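Local coordinates for Non-structural protein NS2 (PDB 1UTY), which binds single-stranded RNA, the chain here being the N-terminal RNA-binding domain of the longer phosphoprotein, at residues G24-A27 / K28-S31; R107-N111 / G112-D116; P142-P145 / G146-R149. One frame throughout, in Å; residues are numbered along the deposited sequence.

Overall arrangement
From the N terminus, the three contacts come one after another along the chain, with none nesting or crossing. Contact 1 finishes helix 22-29 before strand 34-39 and lies beside strand 44-48. Contact 2 closes the tight hairpin between strands 97-110 and 113-123, neighbours in the mixed sheet; its centre lies about 22 Å from that of contact 1. After strand 113-123 the chain runs outward to contact 3, a turn leading into strand 148-149, whose centre is about 54 Å from that of contact 2. Contacts 2 and 3 both meet the second subunit: residues from 146-149 of that subunit pack on this hairpin, and this chain's 142-149 packs on that subunit.

Contact 1. Residues G24-A27 / K28-S31; sequences GAIA and KLSS
A Schellman motif closes the C-terminal end of helix 22-29, just beyond the last turn of regular helical bonding. In that turn Lys28 N bonds to Gly24 O at 2.9 Å and Leu29 N to Ala25 O at 2.8 Å, both nearly straight bonds to the residue four places back. Ser30 is where the chain leaves helical backbone angles. The motif itself consists of two bonds. Ser31 has positive phi (63°) and is the C-prime residue: its N bonds back to Lys28 O at 3.1 Å, while the N of the following residue returns to Ala27 O.

The side chain of Ser30 joins in at this end. Its OG sits beside its own backbone N (chi1 -38°), which brings two donors of one residue to the same carbonyl. OG gives a hydrogen bond to Ile26 O at 2.8 Å. Ser30 N reaches that oxygen at 3.0 Å, the next bond in the helical series but a bent one, 139° at the hydrogen. Each donor is tilted slightly to a different side of the carbonyl plane. Ser30 N also makes a weak bond to Ala27 O.

Three residues apart, Ile26 and Leu29 lie side by side and point the same way, with CD1 of Ile26 meeting CD2 of Leu29 at 3.6 Å. Leu29 CB rests on Ala25 O at 3.3 Å. Ile26 also packs on Phe45 and Pro47 of strand 44-48, and Ser30 touches Pro47, which sets this helix end against that strand. At the other end of the segment, Gly24 N is bonded to Thr21 OG1.

The Ser30 hydroxyl thus adds a second donor to a carbonyl whose backbone bond is already bent, at the very residue where the helix gives way.

Contact 2. Residues R107-N111 / G112-D116; sequences RVQYN and GVMVD
Arg107 and Met114 cross at about a right angle on one face of the hairpin formed by strands 97-110 and 113-123. The arginine chain bends at chi3 (84°), turning its guanidinium back over the neighbouring strand: NH2 lies 3.6 Å from Met114 CB, and the Met114 carbonyl carbon sits over one face of the group. NH1 forms a salt bridge with Asp116 OD2 at 3.2 Å. The carboxylate stands at the guanidinium edge; the two planes are 61° apart, and the bridge is a single one, NH1 to OD2. Asp116 OD1, the other oxygen, makes a weak hydrogen bond to Ser150 OG of the second subunit.

Met114 curls the other way, back over the first strand. Its CE comes within 3.5 Å of Val108 N and 3.7 Å of Arg107 CB, and SD passes Gln109 CG at 3.9 Å. Beneath it, the Val108-Val115 hydrogen-bonded pair exchanges two bonds, Val108 N to Val115 O and Val115 N to Val108 O, each 2.9 Å long.

Gly112 shares the tip with Asn111. Both have positive phi, as in the type I' turn of a two-residue hairpin, and Gln109 OE1 approaches Gly112 CA at 3.4 Å.

Arg107 also pairs antiparallel with a strand of the second subunit, continuing the sheet across the interface, where Met114 packs on Met148 of that chain. On this face, then, the guanidinium is paired ionically with Asp116 at its edge and lies against CB and the polar peptide group of Met114, linking the two strands beside the dimer interface.

Contact 3. Residues P142-P145 / G146-R149; sequences PDLP and GVMR
Arg149 reaches back across the turn to Pro142, and its side chain can be followed step by step. CB leaves the backbone and CG swings to the side of the Arg149 N (chi1 -58°); a second bend at chi2 (-68°) then directs CD and NE toward Pro142. The Arg149 side chain also packs on Met141. CZ comes to 3.7 Å from Pro142 O, NH1 to 3.5 Å from the same oxygen, and NH2 closes in to 3.0 Å as a hydrogen bond of 156° at the hydrogen. Pro142 O lies at the guanidinium edge, close to its plane, whereas the nitrogen approaches the carbonyl from above its plane. Asp143 OD1 is 4.0 Å from Arg149 NH2, too far for a salt bridge, though the charges are opposite.

Within the loop that Arg149 spans, Leu144 to Val147 form a type II beta turn. Pro145 and Gly146 hold its two central positions, the glycine at positive phi, and Val147 N donates to Leu144 O at 3.0 Å. Strand 148-149, weakly bonded, follows the turn directly; Met148 there pairs antiparallel with a strand of the second subunit.

Val147 points toward the first half of the turn. Its CB stands 3.4 Å from Leu144 O, and CG2 packs against both Leu144 CB (3.7 Å) and Pro145 O (3.4 Å). Across the interface, that last oxygen is hydrogen-bonded to Tyr34 OH of the second subunit, Leu144 packs on the same tyrosine, and Val147 lies on Thr106 of that chain.

Contact 1. Residues G24-A27 / K28-S31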
ATOM      1  N   GLY A  24      20.871   6.634   4.049  1.00 25.12           N
ATOM      2  CA  GLY A  24      20.989   7.933   4.688  1.00 24.85           C
ATOM      3  C   GLY A  24      22.396   8.211   5.169  1.00 25.24           C
ATOM      4  O   GLY A  24      22.902   9.330   5.008  1.00 24.97           O
ATOM      5  N   ALA A  25      23.026   7.191   5.758  1.00 25.37           N
ATOM      6  CA  ALA A  25      24.390   7.306   6.278  1.00 25.69           C
ATOM      7  C   ALA A  25      25.336   7.690   5.150  1.00 25.78           C
ATOM      8  O   ALA A  25      26.128   8.620   5.280  1.00 25.87           O
ATOM      9  CB  ALA A  25      24.840   5.988   6.950  1.00 25.30           C
ATOM     10  N   ILE A  26      25.211   6.975   4.036  1.00 26.20           N
ATOM     11  CA  ILE A  26      26.051   7.146   2.860  1.00 26.59           C
ATOM     12  C   ILE A  26      25.825   8.506   2.201  1.00 26.38           C
ATOM     13  O   ILE A  26      26.774   9.187   1.837  1.00 26.63           O
ATOM     14  CB  ILE A  26      25.786   5.978   1.870  1.00 26.91           C
ATOM     15  CG1 ILE A  26      26.388   4.663   2.396  1.00 28.21           C
ATOM     16  CG2 ILE A  26      26.278   6.300   0.458  1.00 27.93           C
ATOM     17  CD1 ILE A  26      27.838   4.740   2.887  1.00 29.79           C
ATOM     18  N   ALA A  27      24.568   8.900   2.059  1.00 26.57           N
ATOM     19  CA  ALA A  27      24.253  10.211   1.520  1.00 26.93           C
ATOM     20  C   ALA A  27      24.897  11.309   2.373  1.00 27.11           C
ATOM     21  O   ALA A  27      25.520  12.236   1.840  1.00 27.12           O
ATOM     22  CB  ALA A  27      22.745  10.393   1.429  1.00 26.93           C
ATOM     23  N   LYS A  28      24.752  11.176   3.693  1.00 27.48           N
ATOM     24  CA  LYS A  28      25.305  12.110   4.674  1.00 27.99           C
ATOM     25  C   LYS A  28      26.828  12.143   4.617  1.00 27.80           C
ATOM     26  O   LYS A  28      27.419  13.216   4.549  1.00 27.76           O
ATOM     27  CB  LYS A  28      24.829  11.748   6.091  1.00 28.44           C
ATOM     28  CG  LYS A  28      25.094  12.819   7.169  1.00 29.64           C
ATOM     29  CD  LYS A  28      24.092  12.700   8.318  1.00 31.35           C
ATOM     30  CE  LYS A  28      24.621  13.324   9.606  1.00 32.81           C
ATOM     31  NZ  LYS A  28      24.501  14.815   9.592  1.00 33.29           N
ATOM     32  N   LEU A  29      27.447  10.965   4.630  1.00 27.74           N
ATOM     33  CA  LEU A  29      28.892  10.834   4.496  1.00 27.54           C
ATOM     34  C   LEU A  29      29.436  11.506   3.224  1.00 27.00           C
ATOM     35  O   LEU A  29      30.560  12.024   3.227  1.00 27.05           O
ATOM     36  CB  LEU A  29      29.312   9.349   4.545  1.00 28.19           C
ATOM     37  CG  LEU A  29      30.463   8.873   3.628  1.00 29.47           C
ATOM     38  CD1 LEU A  29      31.812   8.941   4.328  1.00 30.98           C
ATOM     39  CD2 LEU A  29      30.227   7.475   3.070  1.00 31.39           C
ATOM     40  N   SER A  30      28.659  11.479   2.143  1.00 25.94           N
ATOM     41  CA  SER A  30      29.119  12.029   0.866  1.00 25.16           C
ATOM     42  C   SER A  30      28.563  13.429   0.606  1.00 24.04           C
ATOM     43  O   SER A  30      28.761  13.990  -0.468  1.00 23.38           O
ATOM     44  CB  SER A  30      28.779  11.083  -0.279  1.00 25.40           C
ATOM     45  OG  SER A  30      28.962   9.737   0.133  1.00 27.58           O
ATOM     46  N   SER A  31      27.875  13.973   1.612  1.00 23.15           N
ATOM     47  CA  SER A  31      27.315  15.329   1.587  1.00 22.44           C
ATOM     48  C   SER A  31      26.236  15.520   0.496  1.00 22.41           C
ATOM     49  O   SER A  31      26.146  16.576  -0.143  1.00 22.24           O
ATOM     50  CB  SER A  31      28.431  16.390   1.494  1.00 22.30           C
ATOM     51  OG  SER A  31      29.417  16.188   2.495  1.00 19.99           O
TER

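Contact 2. Residues R107-N111 / G112-D116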
ATOM      1  N   ARG A 107      10.607  21.071 -11.547  1.00 23.79           N
ATOM      2  CA  ARG A 107      11.762  21.247 -12.413  1.00 24.27           C
ATOM      3  C   ARG A 107      12.992  20.683 -11.718  1.00 24.68           C
ATOM      4  O   ARG A 107      13.202  20.920 -10.526  1.00 24.47           O
ATOM      5  CB  ARG A 107      11.986  22.718 -12.720  1.00 24.35           C
ATOM      6  CG  ARG A 107      11.353  23.177 -14.004  1.00 24.55           C
ATOM      7  CD  ARG A 107      11.366  24.669 -14.163  1.00 24.71           C
ATOM      8  NE  ARG A 107      12.633  25.148 -14.706  1.00 26.49           N
ATOM      9  CZ  ARG A 107      12.978  25.082 -15.992  1.00 27.43           C
ATOM     10  NH1 ARG A 107      12.157  24.530 -16.880  1.00 27.63           N
ATOM     11  NH2 ARG A 107      14.150  25.567 -16.392  1.00 27.03           N
ATOM     12  N   VAL A 108      13.796  19.935 -12.471  1.00 25.38           N
ATOM     13  CA  VAL A 108      14.988  19.275 -11.943  1.00 26.13           C
ATOM     14  C   VAL A 108      16.131  19.211 -12.961  1.00 27.13           C
ATOM     15  O   VAL A 108      15.907  19.255 -14.184  1.00 27.15           O
ATOM     16  CB  VAL A 108      14.696  17.823 -11.444  1.00 25.80           C
ATOM     17  CG1 VAL A 108      13.917  17.832 -10.129  1.00 25.09           C
ATOM     18  CG2 VAL A 108      13.984  16.999 -12.512  1.00 25.50           C
ATOM     19  N   GLN A 109      17.349  19.102 -12.428  1.00 28.12           N
ATOM     20  CA  GLN A 109      18.556  18.815 -13.201  1.00 29.00           C
ATOM     21  C   GLN A 109      18.521  17.394 -13.770  1.00 29.41           C
ATOM     22  O   GLN A 109      18.444  16.415 -13.012  1.00 29.24           O
ATOM     23  CB  GLN A 109      19.802  18.965 -12.320  1.00 28.89           C
ATOM     24  CG  GLN A 109      20.347  20.379 -12.238  1.00 29.91           C
ATOM     25  CD  GLN A 109      21.878  20.448 -12.293  1.00 30.33           C
ATOM     26  OE1 GLN A 109      22.555  19.442 -12.513  1.00 31.89           O
ATOM     27  NE2 GLN A 109      22.415  21.636 -12.088  1.00 29.12           N
ATOM     28  N   TYR A 110      18.557  17.304 -15.101  1.00 30.02           N
ATOM     29  CA  TYR A 110      18.742  16.044 -15.824  1.00 30.55           C
ATOM     30  C   TYR A 110      19.892  16.203 -16.815  1.00 31.06           C
ATOM     31  O   TYR A 110      19.864  17.102 -17.670  1.00 31.05           O
ATOM     32  CB  TYR A 110      17.470  15.636 -16.566  1.00 30.53           C
ATOM     33  CG  TYR A 110      17.421  14.173 -16.966  1.00 31.07           C
ATOM     34  CD1 TYR A 110      17.869  13.168 -16.094  1.00 30.66           C
ATOM     35  CD2 TYR A 110      16.916  13.790 -18.212  1.00 31.08           C
ATOM     36  CE1 TYR A 110      17.819  11.830 -16.456  1.00 31.27           C
ATOM     37  CE2 TYR A 110      16.858  12.444 -18.581  1.00 31.20           C
ATOM     38  CZ  TYR A 110      17.312  11.472 -17.702  1.00 31.92           C
ATOM     39  OH  TYR A 110      17.264  10.141 -18.061  1.00 33.08           O
ATOM     40  N   ASN A 111      20.894  15.330 -16.692  1.00 31.59           N
ATOM     41  CA  ASN A 111      22.158  15.448 -17.432  1.00 32.20           C
ATOM     42  C   ASN A 111      22.755  16.844 -17.292  1.00 32.11           C
ATOM     43  O   ASN A 111      23.153  17.461 -18.277  1.00 32.66           O
ATOM     44  CB  ASN A 111      21.991  15.073 -18.917  1.00 32.35           C
ATOM     45  CG  ASN A 111      21.152  13.818 -19.120  1.00 33.31           C
ATOM     46  OD1 ASN A 111      21.364  12.784 -18.460  1.00 33.32           O
ATOM     47  ND2 ASN A 111      20.190  13.900 -20.041  1.00 33.12           N
ATOM     48  N   GLY A 112      22.785  17.343 -16.060  1.00 32.16           N
ATOM     49  CA  GLY A 112      23.260  18.685 -15.766  1.00 31.88           C
ATOM     50  C   GLY A 112      22.463  19.823 -16.384  1.00 31.65           C
ATOM     51  O   GLY A 112      23.018  20.899 -16.588  1.00 31.88           O
ATOM     52  N   VAL A 113      21.180  19.602 -16.694  1.00 31.52           N
ATOM     53  CA  VAL A 113      20.329  20.645 -17.307  1.00 31.21           C
ATOM     54  C   VAL A 113      18.921  20.679 -16.688  1.00 30.99           C
ATOM     55  O   VAL A 113      18.367  19.627 -16.321  1.00 30.81           O
ATOM     56  CB  VAL A 113      20.208  20.513 -18.871  1.00 31.38           C
ATOM     57  CG1 VAL A 113      19.925  21.867 -19.513  1.00 31.36           C
ATOM     58  CG2 VAL A 113      21.458  19.886 -19.505  1.00 31.26           C
ATOM     59  N   MET A 114      18.352  21.887 -16.589  1.00 30.41           N
ATOM     60  CA  MET A 114      17.050  22.108 -15.943  1.00 30.03           C
ATOM     61  C   MET A 114      15.857  21.804 -16.853  1.00 29.72           C
ATOM     62  O   MET A 114      15.673  22.447 -17.892  1.00 29.77           O
ATOM     63  CB  MET A 114      16.938  23.538 -15.392  1.00 29.93           C
ATOM     64  CG  MET A 114      17.872  23.860 -14.212  1.00 30.31           C
ATOM     65  SD  MET A 114      17.500  23.054 -12.605  1.00 31.30           S
ATOM     66  CE  MET A 114      15.723  22.911 -12.633  1.00 31.63           C
ATOM     67  N   VAL A 115      15.046  20.828 -16.444  1.00 29.38           N
ATOM     68  CA  VAL A 115      13.891  20.383 -17.230  1.00 29.02           C
ATOM     69  C   VAL A 115      12.620  20.263 -16.375  1.00 28.72           C
ATOM     70  O   VAL A 115      12.684  19.986 -15.179  1.00 28.36           O
ATOM     71  CB  VAL A 115      14.168  19.026 -17.968  1.00 29.17           C
ATOM     72  CG1 VAL A 115      13.132  18.773 -19.068  1.00 29.48           C
ATOM     73  CG2 VAL A 115      15.588  18.980 -18.570  1.00 28.94           C
ATOM     74  N   ASP A 116      11.470  20.500 -17.003  1.00 28.46           N
ATOM     75  CA  ASP A 116      10.170  20.254 -16.398  1.00 28.11           C
ATOM     76  C   ASP A 116       9.950  18.750 -16.304  1.00 27.61           C
ATOM     77  O   ASP A 116      10.146  18.042 -17.286  1.00 27.97           O
ATOM     78  CB  ASP A 116       9.088  20.877 -17.260  1.00 28.42           C
ATOM     79  CG  ASP A 116       9.206  22.377 -17.331  1.00 29.27           C
ATOM     80  OD1 ASP A 116       8.750  23.043 -16.378  1.00 30.47           O
ATOM     81  OD2 ASP A 116       9.731  22.977 -18.295  1.00 30.48           O
TER

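Contact 3. Residues P142-P145 / G146-R149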
ATOM      1  N   PRO A 142      -5.545 -12.495  14.587  1.00 22.39           N
ATOM      2  CA  PRO A 142      -6.751 -11.762  14.989  1.00 21.98           C
ATOM      3  C   PRO A 142      -7.866 -12.719  15.363  1.00 21.96           C
ATOM      4  O   PRO A 142      -7.952 -13.808  14.792  1.00 21.27           O
ATOM      5  CB  PRO A 142      -7.120 -10.970  13.726  1.00 22.01           C
ATOM      6  CG  PRO A 142      -6.470 -11.712  12.603  1.00 21.95           C
ATOM      7  CD  PRO A 142      -5.191 -12.251  13.173  1.00 22.10           C
ATOM      8  N   ASP A 143      -8.676 -12.329  16.344  1.00 22.44           N
ATOM      9  CA  ASP A 143      -9.897 -13.044  16.651  1.00 23.08           C
ATOM     10  C   ASP A 143     -10.981 -12.534  15.718  1.00 22.25           C
ATOM     11  O   ASP A 143     -11.449 -11.401  15.863  1.00 22.57           O
ATOM     12  CB  ASP A 143     -10.319 -12.850  18.114  1.00 24.05           C
ATOM     13  CG  ASP A 143      -9.306 -13.413  19.087  1.00 26.86           C
ATOM     14  OD1 ASP A 143      -9.350 -14.636  19.362  1.00 29.84           O
ATOM     15  OD2 ASP A 143      -8.418 -12.709  19.619  1.00 30.43           O
ATOM     16  N   LEU A 144     -11.364 -13.365  14.754  1.00 21.03           N
ATOM     17  CA  LEU A 144     -12.365 -12.969  13.766  1.00 19.68           C
ATOM     18  C   LEU A 144     -13.628 -13.820  13.859  1.00 18.64           C
ATOM     19  O   LEU A 144     -13.547 -15.050  13.870  1.00 18.88           O
ATOM     20  CB  LEU A 144     -11.770 -12.997  12.349  1.00 19.63           C
ATOM     21  CG  LEU A 144     -10.479 -12.200  12.100  1.00 19.34           C
ATOM     22  CD1 LEU A 144      -9.973 -12.400  10.680  1.00 18.69           C
ATOM     23  CD2 LEU A 144     -10.661 -10.712  12.392  1.00 19.09           C
ATOM     24  N   PRO A 145     -14.794 -13.170  13.941  1.00 17.49           N
ATOM     25  CA  PRO A 145     -16.071 -13.891  13.995  1.00 16.73           C
ATOM     26  C   PRO A 145     -16.232 -14.860  12.823  1.00 16.11           C
ATOM     27  O   PRO A 145     -15.824 -14.551  11.700  1.00 15.36           O
ATOM     28  CB  PRO A 145     -17.110 -12.771  13.910  1.00 16.41           C
ATOM     29  CG  PRO A 145     -16.417 -11.587  14.429  1.00 17.06           C
ATOM     30  CD  PRO A 145     -14.988 -11.709  13.978  1.00 17.14           C
ATOM     31  N   GLY A 146     -16.808 -16.029  13.104  1.00 16.06           N
ATOM     32  CA  GLY A 146     -16.989 -17.083  12.120  1.00 15.97           C
ATOM     33  C   GLY A 146     -15.713 -17.600  11.472  1.00 16.23           C
ATOM     34  O   GLY A 146     -15.791 -18.370  10.518  1.00 16.17           O
ATOM     35  N   VAL A 147     -14.551 -17.179  11.974  1.00 16.41           N
ATOM     36  CA  VAL A 147     -13.259 -17.642  11.462  1.00 17.08           C
ATOM     37  C   VAL A 147     -12.582 -18.558  12.484  1.00 18.20           C
ATOM     38  O   VAL A 147     -12.097 -18.110  13.522  1.00 18.19           O
ATOM     39  CB  VAL A 147     -12.319 -16.461  11.059  1.00 17.00           C
ATOM     40  CG1 VAL A 147     -11.012 -16.967  10.503  1.00 15.27           C
ATOM     41  CG2 VAL A 147     -12.997 -15.569  10.028  1.00 16.56           C
ATOM     42  N   MET A 148     -12.590 -19.852  12.190  1.00 19.50           N
ATOM     43  CA  MET A 148     -11.992 -20.851  13.069  1.00 20.58           C
ATOM     44  C   MET A 148     -10.544 -21.096  12.667  1.00 20.61           C
ATOM     45  O   MET A 148     -10.132 -20.753  11.552  1.00 20.63           O
ATOM     46  CB  MET A 148     -12.788 -22.157  13.016  1.00 20.91           C
ATOM     47  CG  MET A 148     -13.710 -22.391  14.215  1.00 23.43           C
ATOM     48  SD  MET A 148     -14.972 -21.106  14.446  1.00 28.86           S
ATOM     49  CE  MET A 148     -16.145 -21.490  13.114  1.00 27.31           C
ATOM     50  N   ARG A 149      -9.779 -21.679  13.586  1.00 20.97           N
ATOM     51  CA  ARG A 149      -8.387 -22.046  13.327  1.00 21.39           C
ATOM     52  C   ARG A 149      -8.278 -23.335  12.514  1.00 21.29           C
ATOM     53  O   ARG A 149      -9.078 -24.255  12.681  1.00 21.58           O
ATOM     54  CB  ARG A 149      -7.616 -22.195  14.642  1.00 21.61           C
ATOM     55  CG  ARG A 149      -7.611 -20.952  15.523  1.00 22.63           C
ATOM     56  CD  ARG A 149      -6.822 -19.785  14.967  1.00 24.55           C
ATOM     57  NE  ARG A 149      -6.969 -18.598  15.805  1.00 26.62           N
ATOM     58  CZ  ARG A 149      -7.443 -17.426  15.393  1.00 27.22           C
ATOM     59  NH1 ARG A 149      -7.830 -17.251  14.132  1.00 27.22           N
ATOM     60  NH2 ARG A 149      -7.529 -16.419  16.252  1.00 27.46           N
TER